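Local structure of RPA0582 (Rhodopseudomonas palustris, 3HHL) at residues P96-A99 with A100-M104. The protein is of unknown function but belongs to the DUF1330 family of dimeric alpha-beta barrel proteins. Residues are numbered along the deposited sequence; the frame is centred on the assembly and turned at random.
Sequences PSVA and AFVEM
Hydrogen bonds from V102 N to V98 O (3.0 Å) and from E103 N to A99 O (2.9 Å) form the first turns of helix 98-106. Just ahead of them S97 is the N-cap: its OG accepts from A100 N at 2.8 Å, with an N-H...O angle of 142°, while the bond from the same N-H to S97 O is weak. Serine suits this place because its short side chain carries an acceptor back to an amide of the first turn; chi1 of 68° sets OG between the backbone N and the carbonyl carbon, facing that amide. Replacing S97 by an alanine would probably cost A100 N its capping bond, with the weak bond to S97 O a poor substitute, and leave the helix start less firmly fixed. P96 rests CD, 3.8 Å away, against A100 CB, an apolar contact that a small methyl fits. One turn apart on the buried side, V98 CG1 and V102 CG2 approach to 4.3 Å, and both valines pack on helix 10-18. F101, its CG anti to the backbone N (chi1 -175°), sends its ring away from the cap to meet Y95 edge-to-face, joining the helix to the end of strand 89-95. The chemistry is thus divided: a polar cap settles where the helix begins, while V98 and F101 pack on I25 of strand 25-33 and F101 also meets an apolar side chain of the partner subunit.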
loop_
_atom_site.group_PDB
_atom_site.type_symbol
_atom_site.label_atom_id
_atom_site.label_comp_id
_atom_site.label_asym_id
_atom_site.label_seq_id
_atom_site.Cartn_x
_atom_site.Cartn_y
_atom_site.Cartn_z
ATOM N N PRO C 96 1.247 5.124 18.450
ATOM C CA PRO C 96 2.472 4.867 19.183
ATOM C C PRO C 96 2.502 3.467 19.764
ATOM O O PRO C 96 3.554 2.984 20.229
ATOM C CB PRO C 96 2.442 5.944 20.270
ATOM C CG PRO C 96 1.037 6.333 20.389
ATOM C CD PRO C 96 0.410 6.147 19.105
ATOM N N SER C 97 1.353 2.811 19.738
ATOM C CA SER C 97 1.253 1.492 20.321
ATOM C C SER C 97 -0.007 0.851 19.779
ATOM O O SER C 97 -0.873 1.540 19.239
ATOM C CB SER C 97 1.117 1.579 21.848
ATOM O OG SER C 97 -0.158 2.147 22.201
ATOM N N VAL C 98 -0.085 -0.467 19.948
ATOM C CA VAL C 98 -1.254 -1.203 19.643
ATOM C C VAL C 98 -2.379 -0.746 20.567
ATOM O O VAL C 98 -3.501 -0.562 20.136
ATOM C CB VAL C 98 -1.019 -2.701 19.801
ATOM C CG1 VAL C 98 -2.325 -3.469 19.723
ATOM C CG2 VAL C 98 -0.058 -3.187 18.733
ATOM N N ALA C 99 -2.061 -0.518 21.828
ATOM C CA ALA C 99 -3.051 -0.129 22.811
ATOM C C ALA C 99 -3.689 1.205 22.411
ATOM O O ALA C 99 -4.886 1.402 22.645
ATOM C CB ALA C 99 -2.438 -0.084 24.233
ATOM N N ALA C 100 -2.925 2.104 21.799
ATOM C CA ALA C 100 -3.495 3.400 21.455
ATOM C C ALA C 100 -4.587 3.170 20.427
ATOM O O ALA C 100 -5.647 3.783 20.491
ATOM C CB ALA C 100 -2.441 4.355 20.922
ATOM N N PHE C 101 -4.320 2.273 19.495
ATOM C CA PHE C 101 -5.230 2.015 18.425
ATOM C C PHE C 101 -6.482 1.318 18.931
ATOM O O PHE C 101 -7.571 1.593 18.442
ATOM C CB PHE C 101 -4.556 1.134 17.370
ATOM C CG PHE C 101 -5.391 0.904 16.147
ATOM C CD1 PHE C 101 -5.298 1.740 15.059
ATOM C CD2 PHE C 101 -6.289 -0.134 16.095
ATOM C CE1 PHE C 101 -6.096 1.527 13.926
ATOM C CE2 PHE C 101 -7.077 -0.337 14.973
ATOM C CZ PHE C 101 -6.973 0.478 13.905
ATOM N N VAL C 102 -6.335 0.407 19.884
ATOM C CA VAL C 102 -7.497 -0.266 20.457
ATOM C C VAL C 102 -8.371 0.752 21.226
ATOM O O VAL C 102 -9.622 0.755 21.129
ATOM C CB VAL C 102 -7.067 -1.470 21.325
ATOM C CG1 VAL C 102 -8.207 -2.002 22.161
ATOM C CG2 VAL C 102 -6.502 -2.553 20.453
ATOM N N GLU C 103 -7.725 1.663 21.932
ATOM C CA GLU C 103 -8.465 2.614 22.716
ATOM C C GLU C 103 -9.315 3.480 21.787
ATOM O O GLU C 103 -10.460 3.796 22.097
ATOM C CB GLU C 103 -7.526 3.454 23.595
ATOM C CG GLU C 103 -6.994 2.711 24.816
ATOM C CD GLU C 103 -8.094 2.156 25.689
ATOM O OE1 GLU C 103 -9.123 2.855 25.862
ATOM O OE2 GLU C 103 -7.923 1.032 26.213
HETATM N N MSE C 104 -8.755 3.844 20.642
HETATM C CA MSE C 104 -9.481 4.641 19.660
HETATM C C MSE C 104 -10.703 3.887 19.147
HETATM O O MSE C 104 -11.805 4.432 18.995
HETATM C CB MSE C 104 -8.583 4.972 18.464
HETATM C CG MSE C 104 -9.335 5.490 17.232
HETATM SE SE MSE C 104 -8.182 6.107 15.806
HETATM C CE MSE C 104 -7.921 4.363 14.966
#